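Local coordinates for protein aminopentol aminotransferase (Sphingopyxis macrogoltabida, PDB 6HBS) that transfers the amino group of aminopentol (hydrolysed fumonisin B1) to pyruvate with the help of pyridoxal 5'-phosphate, a step in fumonisin B1 degradation, at residues Ile47-Ala50 and Asp51-Tyr55; Gln7-Leu10 and Arg11-Glu15; Phe379-Ala382 and Ala383-Val386. All blocks are in the same frame, centred on the assembly; numbering follows the deposited sequence.

Interaction 1 of 3, residues Ile47-Ala50 and Asp51-Tyr55; sequences IWDA and DEQPY
With CG lodged between its backbone N and carbonyl carbon (chi1 65°), the carboxylate of Asp49 folds back over the following turn, while Tyr55, its CG anti to the carbonyl carbon (chi1 -50°), brings its hydroxyl up from the returning strand. Tyr55 OH donates to Asp49 OD2 at 2.6 Å, on the anti side and well out of the carboxylate plane. The other oxygen, OD1, accepts a hydrogen bond from the backbone N of Gln53 at 2.9 Å from above the plane and, weakly, from that of Asp51. A type I turn from Asp49 to Glu52 closes through Glu52 N to Asp49 O (3.0 Å), and antiparallel pairing continues from Tyr55 N to Ile47 O (2.8 Å). On the opposite face of the hairpin from Tyr55, Pro54 CB lies over one face of the Trp48 indole, 3.8 Å from the centroid of its five-membered ring, a CH-pi contact. With an alanine at Asp49, the Tyr55 hydroxyl and the Gln53 N-H would probably lose this acceptor, leaving the turn freer to shift. One carboxylate, gripped by a phenol and backbone amides, thus ties turn and strand together, and these donors probably favour its charged form.

Interaction 2 of 3, residues Gln7-Leu10 and Arg11-Glu15; sequences QKDL and RERAE
Gln7 to Glu15 run as one uninterrupted stretch of the helix 5-17, and regular i to i+4 hydrogen bonds cross from residues 7-10 to residues 11-14. Arg11 N meets Gln7 O, Glu12 N meets Lys8 O, and Arg13 N meets Asp9 O; the shortest of the set joins Ala14 N to Leu10 O at 2.8 Å. On this frame Asp9 and Arg13, one turn apart, form a salt bridge. Arg13 NH1 lies 3.3 Å from Asp9 OD2, on the syn side of the carboxylate, and the N-H points at it fairly straight (158°). The oxygen lies at the edge of the guanidinium, near its plane, although the two flat groups are turned 41° apart. CG and CD run alongside Asp9, CD 3.5 Å from Asp9 OD2, and a bend at chi3 (56°) then turns the guanidinium so that NH1 meets the carboxylate. The same NH1 passes Leu10 CD2 at 3.7 Å. Asp9 OD1 accepts a hydrogen bond from a water that also donates to Glu12 OE1 at 2.6 Å, so the water lies between two like charges. The other terminal nitrogen of Arg13, NH2, faces the second subunit, making a salt bridge to Glu100 of that chain. This is the familiar i, i+4 acid-base pair of an alpha helix, here on an N-terminal helix that packs against the partner subunit.

Interaction 3 of 3, residues Phe379-Ala382 and Ala383-Val386; sequences FLSA and AHTV
A type I beta turn from Ser381 to His384 lies in the loop between the strand 370-371 and the helix 386-405, and its two end residues are joined through both backbone and side chains. His384 N donates to Ser381 O at 3.2 Å. The serine hydroxyl sits between its own backbone N and carbonyl carbon (chi1 86°), which points it into the turn. There OG accepts a hydrogen bond from the backbone N of Ala383 at 3.0 Å and shares one with His384 ND1 at 2.8 Å, meeting the imidazole at its edge, near the ring plane. ND1 also has a long, weak bond to Ser381 O. Leu380 approaches the same ring from a different direction: its CD1 lies over one face, 4.0 Å from the centroid and displaced toward the rim, a CH-pi contact in which the two side chains cross at about a right angle. Two waters complete the polar side of the turn. One donates to both Ser381 O and His384 O, at 2.7 and 2.6 Å, and the other links Ala382 O with the same histidine carbonyl. Beyond the turn, Thr385 holds the N-cap position of the helix 386-405. On the far side of the imidazole from ND1, NE2 makes a weak hydrogen bond to the carbonyl of Asp57. Held at its edge by the serine and covered on one face by the leucine, the buried imidazole has both nitrogens engaged, an arrangement likely to restrict its rotation and to fix the turn's shape just ahead of the helix.

In the fold
Along the chain the three contacts follow in series: interaction 2 on the N-terminal helix 5-17, interaction 1 at the hairpin of strands 46-49 and 54-57, and interaction 3 far downstream, before the helix 386-405. Interactions 1 and 2 touch, with centres 16 Å apart: Asp51 OD2 probably accepts a hydrogen bond from Gln7 N near the start of the helix, and Ala50 packs on Leu10. Both reach the second subunit and lie at the dimer interface. Strand 54-57 pairs in the four-stranded sheet with strand 370-371, which precedes the loop of interaction 3; this loop, centred 18 Å from interaction 1 and not touching it, brings the Phe379 side chain about 7 Å from the bound cofactor.

Interaction 1 of 3, residues Ile47-Ala50 and Asp51-Tyr55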
ATOM      1  N   ILE A  47      13.352 -13.029 -16.273  1.00 18.81           N
ATOM      2  CA  ILE A  47      13.679 -13.146 -14.854  1.00 19.15           C
ATOM      3  C   ILE A  47      14.674 -14.288 -14.704  1.00 19.99           C
ATOM      4  O   ILE A  47      14.663 -15.215 -15.515  1.00 19.65           O
ATOM      5  CB  ILE A  47      12.429 -13.416 -13.995  1.00 20.39           C
ATOM      6  CG1 ILE A  47      11.731 -14.720 -14.400  1.00 19.73           C
ATOM      7  CG2 ILE A  47      11.505 -12.231 -14.042  1.00 21.41           C
ATOM      8  CD1 ILE A  47      10.329 -14.906 -13.803  1.00 23.34           C
ATOM      9  N   TRP A  48      15.478 -14.233 -13.637  1.00 19.89           N
ATOM     10  CA  TRP A  48      16.400 -15.290 -13.244  1.00 19.16           C
ATOM     11  C   TRP A  48      16.075 -15.715 -11.812  1.00 20.44           C
ATOM     12  O   TRP A  48      15.936 -14.841 -10.934  1.00 19.34           O
ATOM     13  CB  TRP A  48      17.846 -14.795 -13.310  1.00 19.27           C
ATOM     14  CG  TRP A  48      18.427 -14.607 -14.683  1.00 20.89           C
ATOM     15  CD1 TRP A  48      19.313 -15.451 -15.281  1.00 21.26           C
ATOM     16  CD2 TRP A  48      18.242 -13.511 -15.594  1.00 18.58           C
ATOM     17  NE1 TRP A  48      19.673 -14.975 -16.504  1.00 20.53           N
ATOM     18  CE2 TRP A  48      19.033 -13.790 -16.731  1.00 20.68           C
ATOM     19  CE3 TRP A  48      17.474 -12.351 -15.598  1.00 19.50           C
ATOM     20  CZ2 TRP A  48      19.058 -12.968 -17.849  1.00 20.29           C
ATOM     21  CZ3 TRP A  48      17.504 -11.521 -16.697  1.00 20.03           C
ATOM     22  CH2 TRP A  48      18.297 -11.823 -17.811  1.00 21.45           C
ATOM     23  N   ASP A  49      15.959 -17.021 -11.589  1.00 19.97           N
ATOM     24  CA  ASP A  49      15.674 -17.565 -10.281  1.00 21.02           C
ATOM     25  C   ASP A  49      16.950 -17.501  -9.436  1.00 22.06           C
ATOM     26  O   ASP A  49      18.015 -17.027  -9.932  1.00 20.86           O
ATOM     27  CB  ASP A  49      15.063 -18.962 -10.382  1.00 22.89           C
ATOM     28  CG  ASP A  49      15.950 -20.057 -10.965  1.00 24.60           C
ATOM     29  OD1 ASP A  49      17.209 -19.902 -10.976  1.00 24.96           O
ATOM     30  OD2 ASP A  49      15.366 -21.054 -11.380  1.00 23.63           O
ATOM     31  N   ALA A  50      16.843 -17.927  -8.161  1.00 20.34           N
ATOM     32  CA  ALA A  50      17.974 -17.847  -7.205  1.00 20.47           C
ATOM     33  C   ALA A  50      19.197 -18.628  -7.733  1.00 23.03           C
ATOM     34  O   ALA A  50      20.303 -18.319  -7.348  1.00 23.46           O
ATOM     35  CB  ALA A  50      17.563 -18.389  -5.867  1.00 19.83           C
ATOM     36  N   ASP A  51      18.965 -19.664  -8.550  1.00 23.29           N
ATOM     37  CA  ASP A  51      20.029 -20.552  -9.086  1.00 24.26           C
ATOM     38  C   ASP A  51      20.474 -20.109 -10.478  1.00 26.04           C
ATOM     39  O   ASP A  51      21.136 -20.873 -11.173  1.00 27.41           O
ATOM     40  CB  ASP A  51      19.574 -22.016  -9.054  1.00 24.31           C
ATOM     41  CG  ASP A  51      19.527 -22.577  -7.645  1.00 26.31           C
ATOM     42  OD1 ASP A  51      20.605 -22.823  -7.075  1.00 27.14           O
ATOM     43  OD2 ASP A  51      18.406 -22.726  -7.094  1.00 28.75           O
ATOM     44  N   GLU A  52      20.112 -18.881 -10.868  1.00 24.92           N
ATOM     45  CA  GLU A  52      20.559 -18.184 -12.067  1.00 26.65           C
ATOM     46  C   GLU A  52      20.025 -18.830 -13.358  1.00 27.65           C
ATOM     47  O   GLU A  52      20.595 -18.619 -14.431  1.00 26.12           O
ATOM     48  CB  GLU A  52      22.087 -18.097 -12.104  1.00 29.26           C
ATOM     49  CG  GLU A  52      22.578 -16.828 -12.774  1.00 32.27           C
ATOM     50  CD  GLU A  52      22.270 -15.543 -12.021  1.00 32.69           C
ATOM     51  OE1 GLU A  52      21.801 -15.637 -10.884  1.00 33.73           O
ATOM     52  OE2 GLU A  52      22.493 -14.470 -12.575  1.00 34.31           O
ATOM     53  N   GLN A  53      18.912 -19.560 -13.277  1.00 28.21           N
ATOM     54  CA  GLN A  53      18.214 -20.054 -14.476  1.00 28.13           C
ATOM     55  C   GLN A  53      17.349 -18.924 -15.017  1.00 26.33           C
ATOM     56  O   GLN A  53      16.517 -18.361 -14.278  1.00 21.14           O
ATOM     57  CB  GLN A  53      17.346 -21.285 -14.193  1.00 35.38           C
ATOM     58  CG  GLN A  53      18.041 -22.412 -13.431  1.00 47.61           C
ATOM     59  CD  GLN A  53      19.180 -23.128 -14.135  1.00 60.38           C
ATOM     60  OE1 GLN A  53      19.640 -22.747 -15.217  1.00 68.37           O
ATOM     61  NE2 GLN A  53      19.659 -24.194 -13.504  1.00 67.25           N
ATOM     62  N   PRO A  54      17.482 -18.583 -16.322  1.00 24.78           N
ATOM     63  CA  PRO A  54      16.670 -17.546 -16.946  1.00 24.07           C
ATOM     64  C   PRO A  54      15.325 -18.093 -17.446  1.00 23.34           C
ATOM     65  O   PRO A  54      15.232 -19.256 -17.845  1.00 22.75           O
ATOM     66  CB  PRO A  54      17.551 -17.074 -18.116  1.00 26.47           C
ATOM     67  CG  PRO A  54      18.280 -18.321 -18.531  1.00 25.68           C
ATOM     68  CD  PRO A  54      18.510 -19.095 -17.249  1.00 26.49           C
ATOM     69  N   TYR A  55      14.305 -17.237 -17.426  1.00 20.38           N
ATOM     70  CA  TYR A  55      13.005 -17.543 -17.987  1.00 19.24           C
ATOM     71  C   TYR A  55      12.496 -16.323 -18.733  1.00 19.28           C
ATOM     72  O   TYR A  55      12.511 -15.190 -18.195  1.00 18.83           O
ATOM     73  CB  TYR A  55      11.951 -17.921 -16.934  1.00 19.92           C
ATOM     74  CG  TYR A  55      12.380 -18.978 -15.955  1.00 19.48           C
ATOM     75  CD1 TYR A  55      13.052 -18.624 -14.798  1.00 20.43           C
ATOM     76  CD2 TYR A  55      12.171 -20.324 -16.202  1.00 20.22           C
ATOM     77  CE1 TYR A  55      13.474 -19.584 -13.903  1.00 20.98           C
ATOM     78  CE2 TYR A  55      12.623 -21.300 -15.327  1.00 20.57           C
ATOM     79  CZ  TYR A  55      13.240 -20.925 -14.154  1.00 20.46           C
ATOM     80  OH  TYR A  55      13.663 -21.837 -13.234  1.00 22.82           O
TER

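Interaction 2 of 3, residues Gln7-Leu10 and Arg11-Glu15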
ATOM      1  N   GLN A   7      17.730 -22.435  -4.275  1.00 24.83           N
ATOM      2  CA  GLN A   7      16.270 -22.389  -4.082  1.00 25.97           C
ATOM      3  C   GLN A   7      15.865 -23.226  -2.860  1.00 28.73           C
ATOM      4  O   GLN A   7      15.000 -22.817  -2.062  1.00 25.02           O
ATOM      5  CB  GLN A   7      15.543 -22.878  -5.338  1.00 25.69           C
ATOM      6  CG  GLN A   7      14.061 -22.553  -5.388  1.00 25.22           C
ATOM      7  CD  GLN A   7      13.717 -21.082  -5.499  1.00 25.96           C
ATOM      8  OE1 GLN A   7      12.777 -20.609  -4.845  1.00 23.12           O
ATOM      9  NE2 GLN A   7      14.455 -20.353  -6.335  1.00 23.49           N
ATOM     10  N   LYS A   8      16.477 -24.406  -2.736  1.00 25.83           N
ATOM     11  CA  LYS A   8      16.155 -25.313  -1.687  1.00 31.03           C
ATOM     12  C   LYS A   8      16.527 -24.694  -0.326  1.00 27.91           C
ATOM     13  O   LYS A   8      15.757 -24.864   0.651  1.00 27.47           O
ATOM     14  CB  LYS A   8      16.869 -26.650  -1.896  1.00 33.64           C
ATOM     15  CG  LYS A   8      16.641 -27.630  -0.758  1.00 41.00           C
ATOM     16  CD  LYS A   8      17.409 -28.919  -0.863  1.00 50.21           C
ATOM     17  CE  LYS A   8      16.934 -29.938   0.151  1.00 54.75           C
ATOM     18  NZ  LYS A   8      17.994 -30.929   0.440  1.00 57.98           N
ATOM     19  N   ASP A   9      17.722 -24.083  -0.255  1.00 25.60           N
ATOM     20  CA  ASP A   9      18.240 -23.406   0.959  1.00 27.59           C
ATOM     21  C   ASP A   9      17.242 -22.305   1.368  1.00 26.48           C
ATOM     22  O   ASP A   9      16.875 -22.193   2.557  1.00 25.94           O
ATOM     23  CB  ASP A   9      19.632 -22.796   0.736  1.00 28.12           C
ATOM     24  CG  ASP A   9      20.212 -22.023   1.922  1.00 32.48           C
ATOM     25  OD1 ASP A   9      20.346 -22.626   2.999  1.00 32.55           O
ATOM     26  OD2 ASP A   9      20.444 -20.788   1.773  1.00 31.33           O
ATOM     27  N   LEU A  10      16.838 -21.503   0.372  1.00 23.40           N
ATOM     28  CA  LEU A  10      15.984 -20.346   0.559  1.00 24.17           C
ATOM     29  C   LEU A  10      14.599 -20.801   1.032  1.00 23.65           C
ATOM     30  O   LEU A  10      14.054 -20.202   1.930  1.00 25.50           O
ATOM     31  CB  LEU A  10      15.909 -19.549  -0.746  1.00 24.25           C
ATOM     32  CG  LEU A  10      17.101 -18.633  -1.011  1.00 25.30           C
ATOM     33  CD1 LEU A  10      17.077 -18.114  -2.437  1.00 23.81           C
ATOM     34  CD2 LEU A  10      17.120 -17.465  -0.024  1.00 27.17           C
ATOM     35  N   ARG A  11      14.099 -21.926   0.514  1.00 23.94           N
ATOM     36  CA  ARG A  11      12.784 -22.434   0.929  1.00 27.35           C
ATOM     37  C   ARG A  11      12.837 -22.981   2.369  1.00 26.68           C
ATOM     38  O   ARG A  11      11.876 -22.777   3.134  1.00 25.57           O
ATOM     39  CB  ARG A  11      12.271 -23.499  -0.039  1.00 29.04           C
ATOM     40  CG  ARG A  11      11.711 -22.959  -1.347  1.00 32.47           C
ATOM     41  CD  ARG A  11      11.178 -24.171  -2.100  1.00 38.30           C
ATOM     42  NE  ARG A  11      10.639 -23.853  -3.415  1.00 44.85           N
ATOM     43  CZ  ARG A  11       9.428 -23.343  -3.622  1.00 45.61           C
ATOM     44  NH1 ARG A  11       8.634 -23.093  -2.593  1.00 38.40           N
ATOM     45  NH2 ARG A  11       9.035 -23.067  -4.858  1.00 40.90           N
ATOM     46  N   GLU A  12      13.936 -23.650   2.747  1.00 26.11           N
ATOM     47  CA  GLU A  12      14.115 -24.167   4.129  1.00 26.16           C
ATOM     48  C   GLU A  12      14.110 -22.989   5.117  1.00 23.91           C
ATOM     49  O   GLU A  12      13.528 -23.088   6.200  1.00 24.88           O
ATOM     50  CB  GLU A  12      15.431 -24.951   4.306  1.00 29.80           C
ATOM     51  CG  GLU A  12      15.657 -25.599   5.703  1.00 34.92           C
ATOM     52  CD  GLU A  12      16.335 -24.872   6.896  1.00 42.75           C
ATOM     53  OE1 GLU A  12      16.915 -23.730   6.755  1.00 42.96           O
ATOM     54  OE2 GLU A  12      16.281 -25.447   8.038  1.00 41.33           O
ATOM     55  N   ARG A  13      14.861 -21.937   4.783  1.00 22.69           N
ATOM     56  CA  ARG A  13      15.018 -20.768   5.635  1.00 22.95           C
ATOM     57  C   ARG A  13      13.680 -20.002   5.694  1.00 23.21           C
ATOM     58  O   ARG A  13      13.259 -19.585   6.790  1.00 22.10           O
ATOM     59  CB  ARG A  13      16.158 -19.871   5.146  1.00 23.45           C
ATOM     60  CG  ARG A  13      17.552 -20.446   5.363  1.00 24.20           C
ATOM     61  CD  ARG A  13      18.578 -19.730   4.525  1.00 24.35           C
ATOM     62  NE  ARG A  13      18.600 -18.290   4.762  1.00 24.38           N
ATOM     63  CZ  ARG A  13      19.053 -17.400   3.892  1.00 27.23           C
ATOM     64  NH1 ARG A  13      19.541 -17.800   2.725  1.00 26.70           N
ATOM     65  NH2 ARG A  13      19.046 -16.112   4.195  1.00 25.96           N
ATOM     66  N   ALA A  14      13.034 -19.808   4.527  1.00 21.64           N
ATOM     67  CA  ALA A  14      11.799 -19.059   4.412  1.00 22.39           C
ATOM     68  C   ALA A  14      10.721 -19.660   5.320  1.00 23.26           C
ATOM     69  O   ALA A  14      10.040 -18.911   6.002  1.00 21.71           O
ATOM     70  CB  ALA A  14      11.337 -18.940   2.964  1.00 21.45           C
ATOM     71  N   GLU A  15      10.586 -20.988   5.362  1.00 22.85           N
ATOM     72  CA  GLU A  15       9.528 -21.620   6.145  1.00 25.25           C
ATOM     73  C   GLU A  15       9.660 -21.316   7.649  1.00 25.55           C
ATOM     74  O   GLU A  15       8.650 -21.307   8.352  1.00 24.09           O
ATOM     75  CB  GLU A  15       9.494 -23.132   5.963  1.00 28.54           C
ATOM     76  CG  GLU A  15       8.142 -23.714   6.297  1.00 38.19           C
ATOM     77  CD  GLU A  15       8.121 -25.228   6.377  1.00 49.10           C
ATOM     78  OE1 GLU A  15       8.820 -25.870   5.552  1.00 53.03           O
ATOM     79  OE2 GLU A  15       7.405 -25.762   7.262  1.00 61.88           O
TER
HETATM   80  O   HOH W   1      19.377 -23.911   5.839  1.00 31.98           O

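Interaction 3 of 3, residues Phe379-Ala382 and Ala383-Val386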
ATOM      1  N   PHE A 379       0.563 -12.078 -19.245  1.00 16.02           N
ATOM      2  CA  PHE A 379       0.709 -10.734 -19.712  1.00 17.03           C
ATOM      3  C   PHE A 379       1.868 -10.653 -20.711  1.00 17.18           C
ATOM      4  O   PHE A 379       2.892 -11.315 -20.534  1.00 18.14           O
ATOM      5  CB  PHE A 379       1.056  -9.786 -18.559  1.00 16.51           C
ATOM      6  CG  PHE A 379       0.053  -9.694 -17.434  1.00 16.79           C
ATOM      7  CD1 PHE A 379       0.001 -10.652 -16.436  1.00 16.97           C
ATOM      8  CD2 PHE A 379      -0.871  -8.661 -17.407  1.00 18.29           C
ATOM      9  CE1 PHE A 379      -0.909 -10.527 -15.396  1.00 17.07           C
ATOM     10  CE2 PHE A 379      -1.794  -8.550 -16.375  1.00 18.04           C
ATOM     11  CZ  PHE A 379      -1.786  -9.462 -15.358  1.00 17.02           C
ATOM     12  N   LEU A 380       1.698  -9.808 -21.724  1.00 17.53           N
ATOM     13  CA  LEU A 380       2.792  -9.415 -22.608  1.00 18.18           C
ATOM     14  C   LEU A 380       3.310  -8.037 -22.189  1.00 17.92           C
ATOM     15  O   LEU A 380       2.548  -7.164 -21.787  1.00 18.79           O
ATOM     16  CB  LEU A 380       2.326  -9.393 -24.068  1.00 18.71           C
ATOM     17  CG  LEU A 380       2.524 -10.692 -24.845  1.00 19.50           C
ATOM     18  CD1 LEU A 380       3.988 -11.004 -25.060  1.00 20.15           C
ATOM     19  CD2 LEU A 380       1.814 -11.858 -24.175  1.00 20.81           C
ATOM     20  N   SER A 381       4.628  -7.856 -22.361  1.00 18.33           N
ATOM     21  CA  SER A 381       5.327  -6.583 -22.216  1.00 18.01           C
ATOM     22  C   SER A 381       5.782  -6.093 -23.599  1.00 18.72           C
ATOM     23  O   SER A 381       6.014  -6.906 -24.528  1.00 18.78           O
ATOM     24  CB  SER A 381       6.515  -6.729 -21.276  1.00 18.94           C
ATOM     25  OG  SER A 381       7.693  -7.181 -21.958  1.00 19.52           O
ATOM     26  N   ALA A 382       5.993  -4.781 -23.720  1.00 17.95           N
ATOM     27  CA  ALA A 382       6.612  -4.202 -24.920  1.00 19.79           C
ATOM     28  C   ALA A 382       8.084  -4.628 -25.060  1.00 20.49           C
ATOM     29  O   ALA A 382       8.666  -4.361 -26.129  1.00 22.81           O
ATOM     30  CB  ALA A 382       6.499  -2.692 -24.912  1.00 19.14           C
ATOM     31  N   ALA A 383       8.691  -5.278 -24.049  1.00 18.45           N
ATOM     32  CA  ALA A 383      10.062  -5.746 -24.149  1.00 19.44           C
ATOM     33  C   ALA A 383      10.156  -7.173 -24.695  1.00 20.43           C
ATOM     34  O   ALA A 383      11.259  -7.614 -24.967  1.00 20.45           O
ATOM     35  CB  ALA A 383      10.753  -5.675 -22.816  1.00 19.61           C
ATOM     36  N   HIS A 384       9.030  -7.894 -24.832  1.00 20.39           N
ATOM     37  CA  HIS A 384       9.027  -9.190 -25.512  1.00 20.29           C
ATOM     38  C   HIS A 384       9.335  -8.972 -27.008  1.00 22.11           C
ATOM     39  O   HIS A 384       8.633  -8.261 -27.661  1.00 25.60           O
ATOM     40  CB  HIS A 384       7.704  -9.935 -25.337  1.00 20.17           C
ATOM     41  CG  HIS A 384       7.478 -10.528 -23.981  1.00 18.43           C
ATOM     42  ND1 HIS A 384       7.121  -9.761 -22.881  1.00 17.98           N
ATOM     43  CD2 HIS A 384       7.598 -11.782 -23.526  1.00 18.38           C
ATOM     44  CE1 HIS A 384       6.978 -10.538 -21.832  1.00 18.94           C
ATOM     45  NE2 HIS A 384       7.256 -11.793 -22.196  1.00 18.93           N
ATOM     46  N   THR A 385      10.398  -9.608 -27.508  1.00 24.71           N
ATOM     47  CA  THR A 385      10.845  -9.448 -28.919  1.00 24.62           C
ATOM     48  C   THR A 385      10.349 -10.617 -29.781  1.00 28.11           C
ATOM     49  O   THR A 385       9.865 -11.660 -29.292  1.00 23.99           O
ATOM     50  CB  THR A 385      12.370  -9.385 -28.989  1.00 23.67           C
ATOM     51  OG1 THR A 385      12.900 -10.647 -28.557  1.00 24.74           O
ATOM     52  CG2 THR A 385      12.937  -8.264 -28.143  1.00 26.13           C
ATOM     53  N   VAL A 386      10.503 -10.458 -31.102  1.00 30.14           N
ATOM     54  CA  VAL A 386      10.178 -11.551 -32.043  1.00 31.67           C
ATOM     55  C   VAL A 386      11.011 -12.786 -31.704  1.00 26.01           C
ATOM     56  O   VAL A 386      10.478 -13.875 -31.722  1.00 26.76           O
ATOM     57  CB  VAL A 386      10.332 -11.107 -33.512  1.00 37.73           C
ATOM     58  CG1 VAL A 386       9.189 -10.190 -33.917  1.00 37.18           C
ATOM     59  CG2 VAL A 386      11.668 -10.432 -33.783  1.00 42.43           C
TER
HETATM   60  O   HOH W   2       6.346  -7.112 -27.196  1.00 23.20           O
HETATM   61  O   HOH W   3      10.030  -5.686 -28.250  1.00 38.34           O